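Long-range contacts in protein kinase (Staphylococcus aureus subsp. aureus Mu50, PDB 3PY9), which is a membrane-bound serine/threonine kinase (PrkC) whose extracellular PASTA region probably binds muropeptides of the cell wall: residues 11-16 with 48-53; 219-224 with 259-264. All coordinates share one frame; numbering follows the deposited sequence.

Contact 1 (11-16 with 48-53); sequences DVIGKS and IKTTPN
Ile13 lays its end methyl, CD1, over the flat peptide groups on both sides of Lys49, resting on one face of each. CD1 is 3.8 Å from Lys49 CA and 4.0 Å from Ile48 O, so the strand is met here through its backbone, and the side chains of Ile48 and Lys49 start off in other directions. The reach follows from the bent isoleucine chain: CG1 stands anti to the carbonyl carbon (chi1 -56°), and a second bend at chi2 carries CD1 to the strand. OD1 of the Asp11 carboxylate accepts from Ile13 N at 3.0 Å, from above its plane, and has a weak hydrogen bond with Thr54 OG1. This Asx turn leads into the type II beta turn Val12 to Lys15, whose third position is Gly14, with positive phi.

Thr50 supplies the side-chain half of the contact. Its CG2 meets Val12 CG2 at 3.5 Å, tighter than usual for two methyls, the two side chains standing roughly at right angles. Both segments belong to the first PASTA domain, where the loop before helix 17-26 packs against an outermost strand of the three-stranded sheet; Val12 also touches Ala20, Ile23 and Phe24 of that helix, and Thr50 touches Val64 and Val66 of strand 63-69. The hydroxyl of Thr50 lies between the backbone N and the carbonyl carbon (chi1 66°), turned to the loop that follows, and donates to Pro52 O at 2.7 Å, where the strand ends and a cis peptide precedes Pro52. A water donates to the same OG1 at 2.8 Å and accepts a weak bond from Val12 N, bridging backbone and hydroxyl beside the methyl contact. Gly14 and Lys15 are tied further to the strand by backbone bonds to Ile47.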
ATOM      1  N   ASP A  11     -19.386  24.687 -50.391  1.00 38.69           N
ATOM      2  CA  ASP A  11     -19.184  24.052 -49.094  1.00 38.74           C
ATOM      3  C   ASP A  11     -18.206  22.883 -49.248  1.00 38.54           C
ATOM      4  O   ASP A  11     -18.453  21.941 -50.012  1.00 38.68           O
ATOM      5  CB  ASP A  11     -20.531  23.583 -48.531  1.00 39.14           C
ATOM      6  CG  ASP A  11     -20.416  22.934 -47.144  1.00 39.77           C
ATOM      7  OD1 ASP A  11     -19.380  23.049 -46.463  1.00 38.94           O
ATOM      8  OD2 ASP A  11     -21.397  22.306 -46.719  1.00 42.33           O
ATOM      9  N   VAL A  12     -17.075  22.970 -48.558  1.00 37.94           N
ATOM     10  CA  VAL A  12     -16.094  21.883 -48.553  1.00 37.76           C
ATOM     11  C   VAL A  12     -15.778  21.452 -47.125  1.00 37.87           C
ATOM     12  O   VAL A  12     -14.838  20.685 -46.885  1.00 38.27           O
ATOM     13  CB  VAL A  12     -14.797  22.262 -49.313  1.00 37.98           C
ATOM     14  CG1 VAL A  12     -15.119  22.706 -50.740  1.00 36.98           C
ATOM     15  CG2 VAL A  12     -14.012  23.366 -48.558  1.00 38.00           C
ATOM     16  N   ILE A  13     -16.574  21.947 -46.180  1.00 37.55           N
ATOM     17  CA  ILE A  13     -16.371  21.672 -44.763  1.00 37.51           C
ATOM     18  C   ILE A  13     -16.428  20.154 -44.527  1.00 37.89           C
ATOM     19  O   ILE A  13     -17.256  19.463 -45.120  1.00 37.91           O
ATOM     20  CB  ILE A  13     -17.412  22.443 -43.892  1.00 37.44           C
ATOM     21  CG1 ILE A  13     -17.372  23.959 -44.179  1.00 36.99           C
ATOM     22  CG2 ILE A  13     -17.253  22.131 -42.393  1.00 36.49           C
ATOM     23  CD1 ILE A  13     -16.025  24.634 -43.985  1.00 36.53           C
ATOM     24  N   GLY A  14     -15.522  19.643 -43.695  1.00 38.04           N
ATOM     25  CA  GLY A  14     -15.421  18.205 -43.444  1.00 38.41           C
ATOM     26  C   GLY A  14     -14.765  17.398 -44.557  1.00 39.13           C
ATOM     27  O   GLY A  14     -14.507  16.194 -44.388  1.00 39.79           O
ATOM     28  N   LYS A  15     -14.485  18.047 -45.689  1.00 39.11           N
ATOM     29  CA  LYS A  15     -13.853  17.387 -46.836  1.00 39.36           C
ATOM     30  C   LYS A  15     -12.322  17.411 -46.754  1.00 39.69           C
ATOM     31  O   LYS A  15     -11.750  18.101 -45.903  1.00 39.84           O
ATOM     32  CB  LYS A  15     -14.313  18.035 -48.145  1.00 39.10           C
ATOM     33  CG  LYS A  15     -15.765  17.751 -48.489  1.00 39.03           C
ATOM     34  CD  LYS A  15     -16.169  18.432 -49.769  1.00 39.33           C
ATOM     35  CE  LYS A  15     -17.491  17.900 -50.303  1.00 40.71           C
ATOM     36  NZ  LYS A  15     -18.605  17.835 -49.288  1.00 40.87           N
ATOM     37  N   SER A  16     -11.664  16.659 -47.639  1.00 39.43           N
ATOM     38  CA  SER A  16     -10.199  16.732 -47.781  1.00 39.13           C
ATOM     39  C   SER A  16      -9.760  17.840 -48.768  1.00 38.97           C
ATOM     40  O   SER A  16     -10.560  18.337 -49.571  1.00 38.18           O
ATOM     41  CB  SER A  16      -9.654  15.383 -48.241  1.00 38.85           C
ATOM     42  OG  SER A  16      -9.964  15.198 -49.608  1.00 37.59           O
ATOM     43  N   ILE A  48     -11.911  22.471 -41.831  1.00 36.69           N
ATOM     44  CA  ILE A  48     -12.521  22.995 -40.610  1.00 36.87           C
ATOM     45  C   ILE A  48     -13.350  24.239 -40.913  1.00 36.83           C
ATOM     46  O   ILE A  48     -14.416  24.449 -40.337  1.00 36.69           O
ATOM     47  CB  ILE A  48     -11.369  23.404 -39.650  1.00 37.39           C
ATOM     48  CG1 ILE A  48     -10.787  22.189 -38.940  1.00 38.82           C
ATOM     49  CG2 ILE A  48     -11.771  24.465 -38.641  1.00 38.30           C
ATOM     50  CD1 ILE A  48      -9.657  22.601 -38.015  1.00 42.18           C
ATOM     51  N   LYS A  49     -12.839  25.059 -41.836  1.00 36.51           N
ATOM     52  CA  LYS A  49     -13.281  26.438 -42.035  1.00 36.11           C
ATOM     53  C   LYS A  49     -12.823  26.841 -43.425  1.00 35.27           C
ATOM     54  O   LYS A  49     -11.799  26.339 -43.902  1.00 35.04           O
ATOM     55  CB  LYS A  49     -12.570  27.332 -41.011  1.00 36.57           C
ATOM     56  CG  LYS A  49     -13.155  28.736 -40.784  1.00 39.73           C
ATOM     57  CD  LYS A  49     -14.233  28.791 -39.663  1.00 42.69           C
ATOM     58  CE  LYS A  49     -15.598  28.196 -40.094  1.00 43.85           C
ATOM     59  NZ  LYS A  49     -16.724  28.465 -39.132  1.00 43.54           N
ATOM     60  N   THR A  50     -13.555  27.750 -44.077  1.00 34.13           N
ATOM     61  CA  THR A  50     -13.034  28.383 -45.292  1.00 32.83           C
ATOM     62  C   THR A  50     -13.161  29.901 -45.237  1.00 32.73           C
ATOM     63  O   THR A  50     -13.960  30.430 -44.484  1.00 32.06           O
ATOM     64  CB  THR A  50     -13.658  27.838 -46.613  1.00 33.06           C
ATOM     65  OG1 THR A  50     -15.050  28.168 -46.685  1.00 30.73           O
ATOM     66  CG2 THR A  50     -13.445  26.308 -46.762  1.00 32.80           C
ATOM     67  N   THR A  51     -12.323  30.579 -46.013  1.00 32.08           N
ATOM     68  CA  THR A  51     -12.457  32.005 -46.258  1.00 31.40           C
ATOM     69  C   THR A  51     -12.373  32.263 -47.754  1.00 31.43           C
ATOM     70  O   THR A  51     -11.336  31.980 -48.361  1.00 31.50           O
ATOM     71  CB  THR A  51     -11.386  32.841 -45.526  1.00 31.03           C
ATOM     72  OG1 THR A  51     -11.402  32.492 -44.138  1.00 29.79           O
ATOM     73  CG2 THR A  51     -11.703  34.319 -45.656  1.00 28.92           C
ATOM     74  N   PRO A  52     -13.459  32.804 -48.350  1.00 31.39           N
ATOM     75  CA  PRO A  52     -14.768  33.115 -47.736  1.00 31.50           C
ATOM     76  C   PRO A  52     -15.473  31.874 -47.175  1.00 32.14           C
ATOM     77  O   PRO A  52     -15.163  30.746 -47.600  1.00 31.50           O
ATOM     78  CB  PRO A  52     -15.585  33.668 -48.920  1.00 31.28           C
ATOM     79  CG  PRO A  52     -14.585  34.150 -49.863  1.00 31.39           C
ATOM     80  CD  PRO A  52     -13.423  33.203 -49.766  1.00 30.61           C
ATOM     81  N   ASN A  53     -16.403  32.085 -46.238  1.00 32.59           N
ATOM     82  CA  ASN A  53     -17.287  31.010 -45.742  1.00 34.34           C
ATOM     83  C   ASN A  53     -18.225  30.495 -46.827  1.00 34.99           C
ATOM     84  O   ASN A  53     -18.492  31.202 -47.803  1.00 35.13           O
ATOM     85  CB  ASN A  53     -18.149  31.490 -44.573  1.00 33.97           C
ATOM     86  CG  ASN A  53     -17.339  32.019 -43.416  1.00 35.23           C
ATOM     87  OD1 ASN A  53     -16.392  31.382 -42.938  1.00 33.61           O
ATOM     88  ND2 ASN A  53     -17.736  33.182 -42.926  1.00 34.48           N
TER
HETATM   89  O   HOH W   1     -16.836  26.255 -47.623  1.00 29.41           O

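Contact 2 (219-224 with 259-264); sequences ESVDVP and QRIDIP
Strands 219-223 and 259-264 run antiparallel, their directions 153° apart and their axes 4.5 Å from each other at closest approach. Glu219, Val221 and Val223 form hydrogen-bonded pairs with Ile263, Ile261 and Gln259, each joined by two backbone bonds; the shortest has Ile263 N 2.6 Å from Glu219 O. At the non-hydrogen-bonded pairs, Ser220 with Asp262 and Asp222 with Arg260, the CA atoms come nearer, and CA-H...O contacts fill in, among them Asp262 CA to Glu219 O at 3.2 Å.

Val221 is central to the apolar contacts on the face it shares with Val223, Ile261 and Ile263. Its CG1, set between the backbone N and the carbonyl carbon (chi1 58°), touches Ile263 CD1 at 3.8 Å and Ile261 CG2 at 3.9 Å. In the C-terminal PASTA-like domain, whose E-set membership and two packed sheets are consistent with an immunoglobulin-like sandwich, this two-stranded sheet packs with that face against the five-stranded one: Tyr275 meets Glu219, Val221 and Ile263, and Val237 and Ile239 also meet Ile263. Glu219 leads its carboxylate away from the strand pair to a salt bridge with Lys287.

The other face is polar and exposed. Ser220 OG donates to Asp262 OD1 at 2.6 Å, reaching the carboxylate on its anti side. Beside it the Arg260 chain, bent at chi2 and chi3, folds back across the neighbouring strand, its CD against Ser220 CB. Asp222 OD1 sits over one face of the guanidinium, 3.0 Å from NE, and the carboxylate plane is turned 60° from that of the guanidinium. Because no N-H points at this oxygen, the pair is held by charge alone, and at a surface it is probably screened by solvent; the directional grip on the strands comes from the six backbone bonds and the single serine-aspartate bond.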
ATOM      1  N   GLU A 219      20.364 -29.213  35.064  1.00 54.44           N
ATOM      2  CA  GLU A 219      21.445 -29.593  34.180  1.00 52.58           C
ATOM      3  C   GLU A 219      22.613 -28.656  34.439  1.00 51.62           C
ATOM      4  O   GLU A 219      22.425 -27.455  34.617  1.00 51.51           O
ATOM      5  CB  GLU A 219      20.992 -29.510  32.722  1.00 52.48           C
ATOM      6  CG  GLU A 219      19.986 -30.586  32.327  1.00 51.35           C
ATOM      7  CD  GLU A 219      20.609 -31.967  32.098  1.00 50.79           C
ATOM      8  OE1 GLU A 219      21.832 -32.071  31.849  1.00 50.55           O
ATOM      9  OE2 GLU A 219      19.858 -32.961  32.150  1.00 50.68           O
ATOM     10  N   SER A 220      23.813 -29.218  34.492  1.00 50.28           N
ATOM     11  CA  SER A 220      25.023 -28.420  34.622  1.00 48.97           C
ATOM     12  C   SER A 220      25.800 -28.384  33.314  1.00 47.58           C
ATOM     13  O   SER A 220      25.962 -29.414  32.650  1.00 46.94           O
ATOM     14  CB  SER A 220      25.909 -28.968  35.736  1.00 49.10           C
ATOM     15  OG  SER A 220      25.469 -28.486  36.984  1.00 49.75           O
ATOM     16  N   VAL A 221      26.270 -27.192  32.955  1.00 45.93           N
ATOM     17  CA  VAL A 221      27.166 -27.015  31.807  1.00 44.29           C
ATOM     18  C   VAL A 221      28.353 -26.120  32.195  1.00 42.91           C
ATOM     19  O   VAL A 221      28.166 -25.076  32.831  1.00 42.72           O
ATOM     20  CB  VAL A 221      26.405 -26.462  30.530  1.00 44.41           C
ATOM     21  CG1 VAL A 221      25.725 -25.137  30.817  1.00 44.99           C
ATOM     22  CG2 VAL A 221      27.338 -26.331  29.349  1.00 43.34           C
ATOM     23  N   ASP A 222      29.561 -26.553  31.839  1.00 40.93           N
ATOM     24  CA  ASP A 222      30.754 -25.733  31.988  1.00 39.51           C
ATOM     25  C   ASP A 222      30.892 -24.809  30.775  1.00 37.28           C
ATOM     26  O   ASP A 222      31.122 -25.277  29.650  1.00 36.57           O
ATOM     27  CB  ASP A 222      32.011 -26.604  32.064  1.00 40.31           C
ATOM     28  CG  ASP A 222      32.163 -27.321  33.379  1.00 43.03           C
ATOM     29  OD1 ASP A 222      31.864 -26.730  34.441  1.00 46.31           O
ATOM     30  OD2 ASP A 222      32.609 -28.489  33.338  1.00 46.28           O
ATOM     31  N   VAL A 223      30.777 -23.507  31.007  1.00 35.06           N
ATOM     32  CA  VAL A 223      30.942 -22.512  29.934  1.00 32.97           C
ATOM     33  C   VAL A 223      32.359 -21.974  29.988  1.00 32.00           C
ATOM     34  O   VAL A 223      32.735 -21.404  30.992  1.00 32.24           O
ATOM     35  CB  VAL A 223      29.972 -21.326  30.115  1.00 32.76           C
ATOM     36  CG1 VAL A 223      30.177 -20.270  29.012  1.00 30.59           C
ATOM     37  CG2 VAL A 223      28.533 -21.820  30.169  1.00 32.58           C
ATOM     38  N   PRO A 224      33.152 -22.152  28.909  1.00 31.12           N
ATOM     39  CA  PRO A 224      34.492 -21.587  28.838  1.00 30.17           C
ATOM     40  C   PRO A 224      34.483 -20.095  28.465  1.00 30.19           C
ATOM     41  O   PRO A 224      33.621 -19.627  27.698  1.00 29.24           O
ATOM     42  CB  PRO A 224      35.130 -22.402  27.720  1.00 30.51           C
ATOM     43  CG  PRO A 224      34.017 -22.676  26.804  1.00 30.14           C
ATOM     44  CD  PRO A 224      32.834 -22.922  27.692  1.00 31.26           C
ATOM     45  N   GLN A 259      33.053 -20.825  33.753  1.00 36.48           N
ATOM     46  CA  GLN A 259      31.961 -20.906  34.707  1.00 39.68           C
ATOM     47  C   GLN A 259      31.064 -22.122  34.524  1.00 41.22           C
ATOM     48  O   GLN A 259      30.517 -22.351  33.442  1.00 41.26           O
ATOM     49  CB  GLN A 259      31.103 -19.655  34.630  1.00 39.90           C
ATOM     50  CG  GLN A 259      31.715 -18.452  35.276  1.00 42.79           C
ATOM     51  CD  GLN A 259      31.098 -18.149  36.621  1.00 45.61           C
ATOM     52  OE1 GLN A 259      31.612 -18.579  37.661  1.00 46.71           O
ATOM     53  NE2 GLN A 259      29.991 -17.402  36.614  1.00 46.23           N
ATOM     54  N   ARG A 260      30.917 -22.890  35.603  1.00 43.12           N
ATOM     55  CA  ARG A 260      29.922 -23.947  35.675  1.00 45.17           C
ATOM     56  C   ARG A 260      28.590 -23.256  35.893  1.00 45.66           C
ATOM     57  O   ARG A 260      28.463 -22.386  36.751  1.00 45.94           O
ATOM     58  CB  ARG A 260      30.248 -24.929  36.821  1.00 45.78           C
ATOM     59  CG  ARG A 260      29.122 -25.889  37.226  1.00 47.55           C
ATOM     60  CD  ARG A 260      29.228 -27.226  36.515  1.00 54.53           C
ATOM     61  NE  ARG A 260      30.482 -27.923  36.825  1.00 59.47           N
ATOM     62  CZ  ARG A 260      30.828 -29.122  36.346  1.00 61.51           C
ATOM     63  NH1 ARG A 260      30.014 -29.789  35.527  1.00 61.52           N
ATOM     64  NH2 ARG A 260      32.000 -29.655  36.687  1.00 62.51           N
ATOM     65  N   ILE A 261      27.611 -23.620  35.082  1.00 46.83           N
ATOM     66  CA  ILE A 261      26.293 -22.997  35.132  1.00 48.00           C
ATOM     67  C   ILE A 261      25.244 -24.078  35.237  1.00 48.50           C
ATOM     68  O   ILE A 261      25.366 -25.121  34.619  1.00 48.35           O
ATOM     69  CB  ILE A 261      26.073 -22.046  33.915  1.00 47.97           C
ATOM     70  CG1 ILE A 261      26.192 -20.591  34.370  1.00 49.29           C
ATOM     71  CG2 ILE A 261      24.725 -22.254  33.222  1.00 48.19           C
ATOM     72  CD1 ILE A 261      27.619 -20.138  34.608  1.00 50.74           C
ATOM     73  N   ASP A 262      24.231 -23.824  36.053  1.00 49.77           N
ATOM     74  CA  ASP A 262      23.165 -24.786  36.274  1.00 50.58           C
ATOM     75  C   ASP A 262      21.907 -24.294  35.586  1.00 50.86           C
ATOM     76  O   ASP A 262      21.574 -23.115  35.654  1.00 50.53           O
ATOM     77  CB  ASP A 262      22.938 -24.997  37.770  1.00 50.76           C
ATOM     78  CG  ASP A 262      24.225 -25.283  38.517  1.00 51.35           C
ATOM     79  OD1 ASP A 262      25.035 -26.103  38.055  1.00 52.85           O
ATOM     80  OD2 ASP A 262      24.438 -24.672  39.572  1.00 53.84           O
ATOM     81  N   ILE A 263      21.227 -25.198  34.895  1.00 51.86           N
ATOM     82  CA  ILE A 263      20.045 -24.814  34.137  1.00 53.37           C
ATOM     83  C   ILE A 263      18.826 -25.636  34.560  1.00 54.47           C
ATOM     84  O   ILE A 263      18.686 -26.789  34.154  1.00 55.09           O
ATOM     85  CB  ILE A 263      20.284 -24.903  32.616  1.00 53.00           C
ATOM     86  CG1 ILE A 263      21.431 -23.977  32.197  1.00 52.63           C
ATOM     87  CG2 ILE A 263      19.037 -24.502  31.881  1.00 53.28           C
ATOM     88  CD1 ILE A 263      22.017 -24.300  30.858  1.00 51.85           C
ATOM     89  N   PRO A 264      17.960 -25.055  35.415  1.00 55.64           N
ATOM     90  CA  PRO A 264      16.748 -25.765  35.826  1.00 56.39           C
ATOM     91  C   PRO A 264      15.764 -25.947  34.660  1.00 57.21           C
ATOM     92  O   PRO A 264      15.424 -24.970  33.965  1.00 57.24           O
ATOM     93  CB  PRO A 264      16.155 -24.851  36.907  1.00 56.32           C
ATOM     94  CG  PRO A 264      16.693 -23.496  36.592  1.00 55.99           C
ATOM     95  CD  PRO A 264      18.068 -23.730  36.060  1.00 55.48           C
TER

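Contacts 1 and 2 lie near opposite ends of an elongated chain, their centres 102 Å apart and their nearest atoms about 89 Å apart. They follow in series: 11-16 with 48-53 closes within the first PASTA domain, and 219-224 with 259-264 comes much later, in the C-terminal PASTA-like domain, with two further PASTA domains between them. No sheet is common to both. The first joins a loop to the edge of a mixed sheet next to a helix, whereas the second pairs two strands in a domain built of strands. Each contact lies wholly within its own domain, consistent with an elongated extracellular region made of domains strung one after another.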